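Local coordinates for protein glycosyl hyrolase, family 3 (Deinococcus radiodurans, PDB 3TEV) that probably hydrolyses O-glycosidic bonds in sugar substrates, acting as a family 3 glycoside hydrolase built on a TIM barrel, at residues H74-I79 against E322-L327; N127-P132 against A166-E171; D230-E235 against P242-G247; L248-W253 against G286-M291. One frame throughout, in Å; residues are numbered along the deposited sequence.

Contact 1: H74-I79 against E322-L327; sequences HALIAI and ERLRAL
His74 and Arg325 stack flat. The guanidinium covers one face of the imidazole, with centres 4.0 Å apart and planes 11° from parallel. Arg325 CG adds a CH-pi contact to the same ring, 3.4 Å from the centroid of His74. The arginine chain bends at chi2 and chi3, which folds it back over the ring and brings both its methylene and its planar end into play. The guanidinium has a stronger partner elsewhere, since Arg325 NH2 forms a salt bridge with Asp14. A water bridges the same two residues. It sits at His74 ND1 and donates to Arg325 O, its oxygen 2.9 Å from that carbonyl.

The strand begins at Leu76. Its two methyl branches rest on the helix. Leu76 CD1 meets CD2 of Leu324 at 4.1 Å. Leu76 CD2 meets CD2 of Leu327 at 3.9 Å. Both leucine pairs run at about right angles, and all three residues are buried. From Ile77 to Ile79 the strand turns to its sheet neighbours instead. Leu327 also touches Trp128 and Val258. Helix 314-330 thus lies against the N-terminal ends of the parallel strands of a TIM barrel.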
loop_
_atom_site.group_PDB
_atom_site.type_symbol
_atom_site.label_atom_id
_atom_site.label_comp_id
_atom_site.label_asym_id
_atom_site.label_seq_id
_atom_site.Cartn_x
_atom_site.Cartn_y
_atom_site.Cartn_z
ATOM N N HIS A 74 2.955 -16.827 -6.004
ATOM C CA HIS A 74 3.326 -15.599 -5.281
ATOM C C HIS A 74 2.387 -14.398 -5.531
ATOM O O HIS A 74 2.588 -13.311 -4.970
ATOM C CB HIS A 74 4.776 -15.217 -5.609
ATOM C CG HIS A 74 5.755 -16.321 -5.341
ATOM N ND1 HIS A 74 5.824 -16.969 -4.123
ATOM C CD2 HIS A 74 6.679 -16.918 -6.137
ATOM C CE1 HIS A 74 6.761 -17.899 -4.173
ATOM N NE2 HIS A 74 7.296 -17.887 -5.381
ATOM N N ALA A 75 1.374 -14.593 -6.373
ATOM C CA ALA A 75 0.444 -13.529 -6.749
ATOM C C ALA A 75 -0.018 -12.686 -5.552
ATOM O O ALA A 75 -0.526 -13.224 -4.562
ATOM C CB ALA A 75 -0.778 -14.118 -7.462
ATOM N N LEU A 76 0.177 -11.380 -5.646
ATOM C CA LEU A 76 -0.520 -10.440 -4.767
ATOM C C LEU A 76 -1.593 -9.727 -5.598
ATOM O O LEU A 76 -1.284 -9.018 -6.573
ATOM C CB LEU A 76 0.440 -9.449 -4.105
ATOM C CG LEU A 76 1.453 -10.106 -3.144
ATOM C CD1 LEU A 76 2.681 -9.188 -2.871
ATOM C CD2 LEU A 76 0.807 -10.595 -1.820
ATOM N N ILE A 77 -2.849 -9.978 -5.242
ATOM C CA ILE A 77 -3.980 -9.397 -5.933
ATOM C C ILE A 77 -4.716 -8.503 -4.939
ATOM O O ILE A 77 -5.418 -8.987 -4.020
ATOM C CB ILE A 77 -4.910 -10.468 -6.572
ATOM C CG1 ILE A 77 -4.118 -11.299 -7.588
ATOM C CG2 ILE A 77 -6.070 -9.776 -7.310
ATOM C CD1 ILE A 77 -4.717 -12.661 -7.971
ATOM N N ALA A 78 -4.508 -7.201 -5.112
ATOM C CA ALA A 78 -4.977 -6.201 -4.180
ATOM C C ALA A 78 -6.197 -5.502 -4.747
ATOM O O ALA A 78 -6.392 -5.458 -5.963
ATOM C CB ALA A 78 -3.879 -5.181 -3.886
ATOM N N ILE A 79 -7.005 -4.942 -3.855
ATOM C CA ILE A 79 -8.094 -4.090 -4.266
ATOM C C ILE A 79 -8.077 -2.840 -3.396
ATOM O O ILE A 79 -7.694 -2.883 -2.229
ATOM C CB ILE A 79 -9.472 -4.820 -4.174
ATOM C CG1 ILE A 79 -10.597 -3.939 -4.758
ATOM C CG2 ILE A 79 -9.779 -5.236 -2.720
ATOM C CD1 ILE A 79 -11.854 -4.713 -5.171
ATOM N N GLU A 322 11.442 -11.402 -0.919
ATOM C CA GLU A 322 11.090 -12.349 0.119
ATOM C C GLU A 322 10.000 -11.834 1.075
ATOM O O GLU A 322 9.167 -12.610 1.515
ATOM C CB GLU A 322 12.344 -12.795 0.890
ATOM C CG GLU A 322 12.078 -13.706 2.144
ATOM C CD GLU A 322 11.208 -14.977 1.861
ATOM O OE1 GLU A 322 11.222 -15.498 0.705
ATOM O OE2 GLU A 322 10.524 -15.462 2.811
ATOM N N ARG A 323 10.001 -10.543 1.402
ATOM C CA ARG A 323 8.901 -9.968 2.176
ATOM C C ARG A 323 7.566 -10.110 1.438
ATOM O O ARG A 323 6.530 -10.427 2.053
ATOM C CB ARG A 323 9.145 -8.498 2.484
ATOM C CG ARG A 323 10.214 -8.301 3.532
ATOM C CD ARG A 323 10.172 -6.885 4.080
ATOM N NE ARG A 323 11.290 -6.640 4.991
ATOM C CZ ARG A 323 12.419 -6.021 4.656
ATOM N NH1 ARG A 323 12.608 -5.557 3.417
ATOM N NH2 ARG A 323 13.360 -5.871 5.575
ATOM N N LEU A 324 7.613 -9.909 0.123
ATOM C CA LEU A 324 6.426 -10.004 -0.710
ATOM C C LEU A 324 5.972 -11.447 -0.801
ATOM O O LEU A 324 4.792 -11.747 -0.779
ATOM C CB LEU A 324 6.719 -9.466 -2.106
ATOM C CG LEU A 324 7.063 -7.972 -2.185
ATOM C CD1 LEU A 324 7.394 -7.521 -3.634
ATOM C CD2 LEU A 324 5.946 -7.134 -1.599
ATOM N N ARG A 325 6.941 -12.343 -0.889
ATOM C CA ARG A 325 6.653 -13.739 -1.000
ATOM C C ARG A 325 6.140 -14.310 0.320
ATOM O O ARG A 325 5.211 -15.106 0.320
ATOM C CB ARG A 325 7.870 -14.460 -1.566
ATOM C CG ARG A 325 7.642 -14.782 -3.034
ATOM C CD ARG A 325 8.622 -14.281 -4.036
ATOM N NE ARG A 325 9.603 -15.266 -4.380
ATOM C CZ ARG A 325 10.080 -15.523 -5.609
ATOM N NH1 ARG A 325 9.641 -14.909 -6.706
ATOM N NH2 ARG A 325 11.001 -16.439 -5.735
ATOM N N ALA A 326 6.689 -13.846 1.437
ATOM C CA ALA A 326 6.240 -14.298 2.748
ATOM C C ALA A 326 4.783 -13.896 2.970
ATOM O O ALA A 326 4.005 -14.680 3.515
ATOM C CB ALA A 326 7.136 -13.768 3.864
ATOM N N LEU A 327 4.427 -12.693 2.510
ATOM C CA LEU A 327 3.055 -12.203 2.578
ATOM C C LEU A 327 2.087 -13.089 1.790
ATOM O O LEU A 327 1.047 -13.501 2.309
ATOM C CB LEU A 327 2.963 -10.757 2.069
ATOM C CG LEU A 327 1.644 -10.022 2.319
ATOM C CD1 LEU A 327 1.472 -9.727 3.806
ATOM C CD2 LEU A 327 1.557 -8.711 1.549
HETATM O O HOH W 1 4.707 -16.919 -1.890
HETATM O O HOH W 2 4.623 -12.149 -3.767
#

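Contact 2: N127-P132 against A166-E171; sequences NWNFTP and AGHTRE
Asn129 and His168 form the close part of this contact. The imidazole points from the helix at the strand, and its NE2 lies 3.7 Å from Asn129 CB. The atom modelled as Asn129 ND2 is 3.0 Å from His168 NE2, near the ring plane and at its edge. The amide is probably turned over in the model, so the nature of this polar approach stays open. Amide and ring planes are 50° apart. Asn129 holds CG anti to its backbone N (chi1 -168°), which extends the amide toward the ring. On its far side the ring is fixed by a bond from His168 ND1 to Ala164 O in the previous helical turn. Leu117 and Leu121 of helix 107-124 pack on Asn129, and Asn114 touches His168.

The contact thins out toward Thr131, which is partly exposed. Its OG1 comes obliquely to His168 CE1, at 3.5 Å. Beyond the histidine the chain is more open. Arg170 is exposed. Its NH1 pairs with Glu171 OE2 at 3.2 Å, and it also bridges to Glu111 and Asp112 of helix 107-124, well away from the strand.

Only 109 Å² is buried in all. The strand leads through a long loop into helix 154-169, which packs back on it before strand 174-180 follows. This is the beta-alpha-beta crossover of a TIM barrel.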
loop_
_atom_site.group_PDB
_atom_site.type_symbol
_atom_site.label_atom_id
_atom_site.label_comp_id
_atom_site.label_asym_id
_atom_site.label_seq_id
_atom_site.Cartn_x
_atom_site.Cartn_y
_atom_site.Cartn_z
ATOM N N ASN A 127 -6.320 -11.261 -2.133
ATOM C CA ASN A 127 -5.591 -11.525 -0.895
ATOM C C ASN A 127 -4.984 -10.282 -0.230
ATOM O O ASN A 127 -4.200 -10.393 0.714
ATOM C CB ASN A 127 -4.538 -12.637 -1.104
ATOM C CG ASN A 127 -3.460 -12.267 -2.144
ATOM O OD1 ASN A 127 -3.568 -11.272 -2.866
ATOM N ND2 ASN A 127 -2.409 -13.074 -2.202
ATOM N N TRP A 128 -5.364 -9.101 -0.708
ATOM C CA TRP A 128 -4.836 -7.854 -0.182
ATOM C C TRP A 128 -5.882 -6.746 -0.318
ATOM O O TRP A 128 -6.402 -6.512 -1.401
ATOM C CB TRP A 128 -3.534 -7.516 -0.905
ATOM C CG TRP A 128 -2.894 -6.178 -0.632
ATOM C CD1 TRP A 128 -3.529 -4.959 -0.485
ATOM C CD2 TRP A 128 -1.483 -5.892 -0.588
ATOM N NE1 TRP A 128 -2.589 -3.945 -0.322
ATOM C CE2 TRP A 128 -1.333 -4.500 -0.376
ATOM C CE3 TRP A 128 -0.339 -6.673 -0.709
ATOM C CZ2 TRP A 128 -0.073 -3.886 -0.254
ATOM C CZ3 TRP A 128 0.911 -6.052 -0.596
ATOM C CH2 TRP A 128 1.027 -4.683 -0.359
ATOM N N ASN A 129 -6.174 -6.065 0.788
ATOM C CA ASN A 129 -7.086 -4.924 0.798
ATOM C C ASN A 129 -6.384 -3.712 1.409
ATOM O O ASN A 129 -5.729 -3.827 2.455
ATOM C CB ASN A 129 -8.352 -5.257 1.598
ATOM C CG ASN A 129 -9.459 -4.231 1.403
ATOM O OD1 ASN A 129 -9.417 -3.421 0.469
ATOM N ND2 ASN A 129 -10.463 -4.261 2.279
ATOM N N PHE A 130 -6.513 -2.556 0.776
ATOM C CA PHE A 130 -5.866 -1.334 1.273
ATOM C C PHE A 130 -6.712 -0.635 2.344
ATOM O O PHE A 130 -7.314 0.411 2.079
ATOM C CB PHE A 130 -5.585 -0.369 0.122
ATOM C CG PHE A 130 -4.385 -0.723 -0.689
ATOM C CD1 PHE A 130 -3.102 -0.482 -0.199
ATOM C CD2 PHE A 130 -4.525 -1.255 -1.965
ATOM C CE1 PHE A 130 -1.968 -0.815 -0.973
ATOM C CE2 PHE A 130 -3.411 -1.577 -2.752
ATOM C CZ PHE A 130 -2.135 -1.365 -2.275
ATOM N N THR A 131 -6.820 -1.267 3.514
ATOM C CA THR A 131 -7.369 -0.686 4.755
ATOM C C THR A 131 -6.598 -1.359 5.893
ATOM O O THR A 131 -5.973 -2.399 5.672
ATOM C CB THR A 131 -8.903 -0.956 5.010
ATOM O OG1 THR A 131 -9.225 -2.327 4.710
ATOM C CG2 THR A 131 -9.797 0.006 4.245
ATOM N N PRO A 132 -6.637 -0.776 7.108
ATOM C CA PRO A 132 -7.392 0.431 7.464
ATOM C C PRO A 132 -6.639 1.737 7.196
ATOM O O PRO A 132 -5.408 1.774 7.176
ATOM C CB PRO A 132 -7.600 0.268 8.972
ATOM C CG PRO A 132 -6.307 -0.430 9.428
ATOM C CD PRO A 132 -5.903 -1.333 8.265
ATOM N N ALA A 166 -7.515 -7.103 12.328
ATOM C CA ALA A 166 -7.792 -8.453 12.824
ATOM C C ALA A 166 -8.894 -9.143 12.026
ATOM O O ALA A 166 -8.845 -10.336 11.812
ATOM C CB ALA A 166 -8.141 -8.431 14.332
ATOM N N GLY A 167 -9.901 -8.384 11.605
ATOM C CA GLY A 167 -10.952 -8.916 10.749
ATOM C C GLY A 167 -10.436 -9.421 9.409
ATOM O O GLY A 167 -10.963 -10.395 8.881
ATOM N N HIS A 168 -9.411 -8.768 8.854
ATOM C CA HIS A 168 -8.826 -9.210 7.593
ATOM C C HIS A 168 -7.915 -10.411 7.819
ATOM O O HIS A 168 -8.044 -11.440 7.175
ATOM C CB HIS A 168 -8.056 -8.064 6.921
ATOM C CG HIS A 168 -8.932 -7.133 6.155
ATOM N ND1 HIS A 168 -9.597 -6.082 6.747
ATOM C CD2 HIS A 168 -9.293 -7.122 4.850
ATOM C CE1 HIS A 168 -10.318 -5.451 5.835
ATOM N NE2 HIS A 168 -10.153 -6.065 4.674
ATOM N N THR A 169 -6.990 -10.247 8.748
ATOM C CA THR A 169 -6.001 -11.241 9.096
ATOM C C THR A 169 -6.637 -12.589 9.415
ATOM O O THR A 169 -6.229 -13.621 8.865
ATOM C CB THR A 169 -5.163 -10.706 10.269
ATOM O OG1 THR A 169 -4.248 -9.726 9.759
ATOM C CG2 THR A 169 -4.362 -11.791 10.909
ATOM N N ARG A 170 -7.662 -12.585 10.267
ATOM C CA ARG A 170 -8.307 -13.844 10.628
ATOM C C ARG A 170 -9.090 -14.487 9.469
ATOM O O ARG A 170 -9.394 -15.678 9.526
ATOM C CB ARG A 170 -9.167 -13.701 11.897
ATOM C CG ARG A 170 -10.467 -12.916 11.741
ATOM C CD ARG A 170 -11.116 -12.813 13.126
ATOM N NE ARG A 170 -12.397 -12.113 13.266
ATOM C CZ ARG A 170 -13.585 -12.589 12.877
ATOM N NH1 ARG A 170 -13.653 -13.746 12.196
ATOM N NH2 ARG A 170 -14.712 -11.891 13.140
ATOM N N GLU A 171 -9.402 -13.710 8.426
ATOM C CA GLU A 171 -10.087 -14.254 7.257
ATOM C C GLU A 171 -9.135 -14.558 6.085
ATOM O O GLU A 171 -9.583 -14.885 4.981
ATOM C CB GLU A 171 -11.259 -13.366 6.809
ATOM C CG GLU A 171 -12.421 -13.202 7.848
ATOM C CD GLU A 171 -13.187 -14.492 8.195
ATOM O OE1 GLU A 171 -12.893 -15.575 7.640
ATOM O OE2 GLU A 171 -14.106 -14.427 9.052
#

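Contact 3: D230-E235 against P242-G247; sequences DALDAE and PRILTG
Arg243 NE sits 3.2 Å from Leu232 O, yet the angle is too poor for a hydrogen bond. The guanidinium meets this carbonyl obliquely. A bend at chi3 (58°) turns the end of the chain across it. Asp233 does not pair with the arginine either, for its OD2 is 5.4 Å from Arg243 NE. The opposite charges may still attract weakly at that range.

The firmer contact is apolar. Ile244 CD1 rests on Leu232 CB at 3.8 Å, and Leu232 CD1 is equally close to it. The two side chains cross at about a right angle and are buried. Leu204 and Arg201 of helix 201-206 also touch Leu232.

Asp233 shapes the loop itself. Its OD1 accepts from Glu235 N at 3.0 Å, an Asx turn, with the donor 34° out of the carboxylate plane on the anti side. OD2 is bonded to Ser241 OG, which also holds Ile244 N. One serine therefore links the loop to the first helical turn. In that turn Pro242 O accepts from both Thr246 N and Gly247 N, the latter in a wider pi-type turn. The whole is a beta-alpha loop of the TIM barrel, folded back on the start of the helix it leads into.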
loop_
_atom_site.group_PDB
_atom_site.type_symbol
_atom_site.label_atom_id
_atom_site.label_comp_id
_atom_site.label_asym_id
_atom_site.label_seq_id
_atom_site.Cartn_x
_atom_site.Cartn_y
_atom_site.Cartn_z
ATOM N N ASP A 230 8.578 17.904 7.914
ATOM C CA ASP A 230 9.704 18.741 8.346
ATOM C C ASP A 230 10.519 18.142 9.499
ATOM O O ASP A 230 11.743 18.281 9.549
ATOM C CB ASP A 230 9.222 20.129 8.801
ATOM C CG ASP A 230 8.617 20.959 7.679
ATOM O OD1 ASP A 230 8.662 20.558 6.503
ATOM O OD2 ASP A 230 8.083 22.042 7.985
ATOM N N ALA A 231 9.836 17.497 10.437
ATOM C CA ALA A 231 10.491 17.031 11.654
ATOM C C ALA A 231 11.240 15.720 11.426
ATOM O O ALA A 231 12.028 15.331 12.265
ATOM C CB ALA A 231 9.484 16.895 12.798
ATOM N N LEU A 232 11.014 15.075 10.281
ATOM C CA LEU A 232 11.600 13.766 9.958
ATOM C C LEU A 232 12.610 13.839 8.821
ATOM O O LEU A 232 13.686 13.235 8.889
ATOM C CB LEU A 232 10.501 12.779 9.569
ATOM C CG LEU A 232 9.395 12.496 10.587
ATOM C CD1 LEU A 232 8.421 11.454 10.067
ATOM C CD2 LEU A 232 9.992 12.053 11.923
ATOM N N ASP A 233 12.241 14.559 7.765
ATOM C CA ASP A 233 13.052 14.710 6.561
ATOM C C ASP A 233 12.451 15.867 5.780
ATOM O O ASP A 233 11.412 15.715 5.121
ATOM C CB ASP A 233 13.030 13.427 5.716
ATOM C CG ASP A 233 13.934 13.502 4.492
ATOM O OD1 ASP A 233 14.425 14.599 4.115
ATOM O OD2 ASP A 233 14.160 12.436 3.896
ATOM N N ALA A 234 13.106 17.017 5.871
ATOM C CA ALA A 234 12.581 18.242 5.278
ATOM C C ALA A 234 12.778 18.293 3.758
ATOM O O ALA A 234 12.228 19.168 3.097
ATOM C CB ALA A 234 13.174 19.488 5.975
ATOM N N GLU A 235 13.517 17.324 3.212
ATOM C CA GLU A 235 13.904 17.352 1.804
ATOM C C GLU A 235 13.152 16.388 0.886
ATOM O O GLU A 235 13.165 16.569 -0.331
ATOM C CB GLU A 235 15.408 17.085 1.649
ATOM C CG GLU A 235 16.312 18.200 2.180
ATOM C CD GLU A 235 17.757 18.028 1.716
ATOM O OE1 GLU A 235 18.373 19.036 1.273
ATOM O OE2 GLU A 235 18.260 16.872 1.779
ATOM N N PRO A 242 14.882 7.852 2.677
ATOM C CA PRO A 242 15.550 6.806 3.475
ATOM C C PRO A 242 15.455 7.039 4.991
ATOM O O PRO A 242 15.377 6.061 5.745
ATOM C CB PRO A 242 17.016 6.858 3.008
ATOM C CG PRO A 242 17.164 8.192 2.338
ATOM C CD PRO A 242 15.813 8.556 1.770
ATOM N N ARG A 243 15.444 8.297 5.441
ATOM C CA ARG A 243 15.345 8.574 6.875
ATOM C C ARG A 243 14.031 8.018 7.452
ATOM O O ARG A 243 14.004 7.519 8.587
ATOM C CB ARG A 243 15.483 10.072 7.177
ATOM C CG ARG A 243 16.878 10.641 6.871
ATOM C CD ARG A 243 17.020 12.130 7.232
ATOM N NE ARG A 243 16.742 12.348 8.655
ATOM C CZ ARG A 243 17.314 13.280 9.414
ATOM N NH1 ARG A 243 18.224 14.110 8.905
ATOM N NH2 ARG A 243 16.977 13.374 10.694
ATOM N N ILE A 244 12.955 8.089 6.667
ATOM C CA ILE A 244 11.649 7.676 7.154
ATOM C C ILE A 244 11.424 6.176 6.960
ATOM O O ILE A 244 11.100 5.466 7.918
ATOM C CB ILE A 244 10.511 8.496 6.510
ATOM C CG1 ILE A 244 10.601 9.960 7.004
ATOM C CG2 ILE A 244 9.157 7.831 6.798
ATOM C CD1 ILE A 244 9.559 10.894 6.451
ATOM N N LEU A 245 11.624 5.687 5.737
ATOM C CA LEU A 245 11.355 4.292 5.471
ATOM C C LEU A 245 12.363 3.359 6.142
ATOM O O LEU A 245 11.961 2.301 6.643
ATOM C CB LEU A 245 11.276 4.024 3.976
ATOM C CG LEU A 245 10.281 4.874 3.188
ATOM C CD1 LEU A 245 10.240 4.375 1.783
ATOM C CD2 LEU A 245 8.855 4.888 3.774
ATOM N N THR A 246 13.648 3.728 6.162
ATOM C CA THR A 246 14.683 2.868 6.741
ATOM C C THR A 246 15.020 3.306 8.169
ATOM O O THR A 246 14.924 2.517 9.100
ATOM C CB THR A 246 15.970 2.772 5.849
ATOM O OG1 THR A 246 15.639 2.182 4.584
ATOM C CG2 THR A 246 17.056 1.906 6.511
ATOM N N GLY A 247 15.393 4.569 8.343
ATOM C CA GLY A 247 15.760 5.094 9.663
ATOM C C GLY A 247 14.678 4.846 10.704
ATOM O O GLY A 247 14.916 4.193 11.731
#

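Contact 4: L248-W253 against G286-M291; sequences LLREEW and GADLVM
Arg250 reaches from helix 242-252 of the TIM barrel to Asp288. That residue lies just past the Schellman motif with which helix 275-285 ends at Gly286. From the helix, Arg250 CB heads toward the 286-291 segment. CG passes Leu245 O of the same helix at 3.4 Å. A bend at chi2 (-70°) then redirects the chain, and an extended chi3 carries CD and NE onward. The side chain also touches Ile259 on the neighbouring strand.

The tip does the bonding. NH1 is held by Tyr255 O and Gly257 O, both backbone carbonyls, which steadies the rotation of the guanidinium. NH2 forms a salt bridge with Asp288 OD2 at 2.7 Å. The bond is bent, at 134°. It leaves in the plane of the guanidinium and reaches the oxygen on its syn side. The two flat groups are turned by 45°, and Asp288 OD1 is 3.2 Å from the same NH2. Gly286 O lies obliquely to the guanidinium.

Asp288 serves a second arginine as well, because OD1 bridges to Arg323 NH1. The carboxylate between them probably offsets the closeness of the two cations. Asp288 OD2 takes a further bond, from the backbone N of Ile259.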
loop_
_atom_site.group_PDB
_atom_site.type_symbol
_atom_site.label_atom_id
_atom_site.label_comp_id
_atom_site.label_asym_id
_atom_site.label_seq_id
_atom_site.Cartn_x
_atom_site.Cartn_y
_atom_site.Cartn_z
ATOM N N LEU A 248 13.478 5.330 10.418
ATOM C CA LEU A 248 12.387 5.208 11.361
ATOM C C LEU A 248 11.715 3.828 11.328
ATOM O O LEU A 248 11.796 3.069 12.305
ATOM C CB LEU A 248 11.368 6.334 11.142
ATOM C CG LEU A 248 10.109 6.374 12.007
ATOM C CD1 LEU A 248 10.457 6.628 13.459
ATOM C CD2 LEU A 248 9.200 7.471 11.474
ATOM N N LEU A 249 11.045 3.507 10.220
ATOM C CA LEU A 249 10.275 2.283 10.142
ATOM C C LEU A 249 11.074 1.007 10.423
ATOM O O LEU A 249 10.670 0.212 11.270
ATOM C CB LEU A 249 9.578 2.167 8.797
ATOM C CG LEU A 249 8.080 2.389 8.785
ATOM C CD1 LEU A 249 7.518 2.123 7.387
ATOM C CD2 LEU A 249 7.384 1.524 9.832
ATOM N N ARG A 250 12.189 0.817 9.714
ATOM C CA ARG A 250 12.983 -0.414 9.822
ATOM C C ARG A 250 13.869 -0.461 11.038
ATOM O O ARG A 250 13.918 -1.475 11.714
ATOM C CB ARG A 250 13.894 -0.627 8.598
ATOM C CG ARG A 250 13.196 -0.830 7.260
ATOM C CD ARG A 250 12.470 -2.167 7.153
ATOM N NE ARG A 250 11.953 -2.341 5.792
ATOM C CZ ARG A 250 10.859 -3.017 5.471
ATOM N NH1 ARG A 250 10.119 -3.597 6.406
ATOM N NH2 ARG A 250 10.523 -3.111 4.199
ATOM N N GLU A 251 14.591 0.621 11.299
ATOM C CA GLU A 251 15.636 0.612 12.322
ATOM C C GLU A 251 15.136 1.009 13.709
ATOM O O GLU A 251 15.334 0.271 14.653
ATOM C CB GLU A 251 16.845 1.464 11.886
ATOM C CG GLU A 251 17.474 0.945 10.593
ATOM C CD GLU A 251 18.703 1.731 10.113
ATOM O OE1 GLU A 251 18.872 2.931 10.457
ATOM O OE2 GLU A 251 19.502 1.134 9.362
ATOM N N GLU A 252 14.492 2.164 13.836
ATOM C CA GLU A 252 13.941 2.571 15.123
ATOM C C GLU A 252 12.819 1.643 15.584
ATOM O O GLU A 252 12.797 1.226 16.735
ATOM C CB GLU A 252 13.371 3.976 15.042
ATOM C CG GLU A 252 14.299 5.084 15.416
ATOM C CD GLU A 252 13.522 6.363 15.704
ATOM O OE1 GLU A 252 12.736 6.369 16.695
ATOM O OE2 GLU A 252 13.689 7.343 14.927
ATOM N N TRP A 253 11.888 1.337 14.676
ATOM C CA TRP A 253 10.703 0.556 15.027
ATOM C C TRP A 253 10.836 -0.946 14.833
ATOM O O TRP A 253 9.997 -1.690 15.314
ATOM C CB TRP A 253 9.486 1.070 14.262
ATOM C CG TRP A 253 9.025 2.420 14.708
ATOM C CD1 TRP A 253 9.644 3.262 15.607
ATOM C CD2 TRP A 253 7.860 3.105 14.261
ATOM N NE1 TRP A 253 8.924 4.416 15.748
ATOM C CE2 TRP A 253 7.823 4.351 14.937
ATOM C CE3 TRP A 253 6.832 2.785 13.356
ATOM C CZ2 TRP A 253 6.806 5.275 14.739
ATOM C CZ3 TRP A 253 5.825 3.706 13.150
ATOM C CH2 TRP A 253 5.811 4.938 13.850
ATOM N N GLY A 286 13.845 2.315 0.858
ATOM C CA GLY A 286 13.326 1.260 1.728
ATOM C C GLY A 286 12.004 0.574 1.382
ATOM O O GLY A 286 11.616 -0.365 2.087
ATOM N N ALA A 287 11.296 1.031 0.345
ATOM C CA ALA A 287 10.098 0.332 -0.135
ATOM C C ALA A 287 10.453 -1.062 -0.650
ATOM O O ALA A 287 11.529 -1.263 -1.242
ATOM C CB ALA A 287 9.436 1.124 -1.248
ATOM N N ASP A 288 9.547 -2.017 -0.432
ATOM C CA ASP A 288 9.665 -3.353 -1.044
ATOM C C ASP A 288 8.937 -3.425 -2.380
ATOM O O ASP A 288 9.228 -4.306 -3.200
ATOM C CB ASP A 288 9.052 -4.412 -0.129
ATOM C CG ASP A 288 9.657 -4.395 1.242
ATOM O OD1 ASP A 288 10.893 -4.595 1.343
ATOM O OD2 ASP A 288 8.924 -4.134 2.217
ATOM N N LEU A 289 7.971 -2.520 -2.573
ATOM C CA LEU A 289 6.993 -2.628 -3.663
ATOM C C LEU A 289 6.634 -1.231 -4.145
ATOM O O LEU A 289 6.311 -0.352 -3.337
ATOM C CB LEU A 289 5.703 -3.332 -3.166
ATOM C CG LEU A 289 4.655 -3.725 -4.238
ATOM C CD1 LEU A 289 5.260 -4.635 -5.364
ATOM C CD2 LEU A 289 3.449 -4.419 -3.606
ATOM N N VAL A 290 6.686 -1.021 -5.457
ATOM C CA VAL A 290 6.303 0.263 -6.022
ATOM C C VAL A 290 5.000 0.110 -6.807
ATOM O O VAL A 290 4.885 -0.763 -7.677
ATOM C CB VAL A 290 7.439 0.823 -6.932
ATOM C CG1 VAL A 290 6.963 2.058 -7.711
ATOM C CG2 VAL A 290 8.666 1.174 -6.095
HETATM N N MSE A 291 4.008 0.941 -6.485
HETATM C CA MSE A 291 2.774 0.992 -7.269
HETATM C C MSE A 291 3.038 1.757 -8.546
HETATM O O MSE A 291 3.157 2.960 -8.510
HETATM C CB MSE A 291 1.653 1.681 -6.513
HETATM C CG MSE A 291 1.218 0.894 -5.316
HETATM SE SE MSE A 291 -0.422 1.559 -4.528
HETATM C CE MSE A 291 -1.519 0.828 -5.971
#

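In the fold
From the N terminus, contact 1 opens first, at strand 76-79, and closes last, at helix 314-330. The other three contacts all fall within its span. Contact 2 opens on the next strand in the sheet and closes at the end of helix 154-169. Contact 3 then closes a short loop onto the start of helix 242-252. Contact 4 runs from that helix to the turn leading into strand 290-291. These three follow in series and none crosses another. Contacts 1 and 2 share neighbouring strands, and contacts 3 and 4 share a helix. A salt bridge from Arg323 to Asp288 joins contacts 1 and 4. Contacts 2 and 3 lie on opposite sides of the chain's centre, about 28 Å apart between centres.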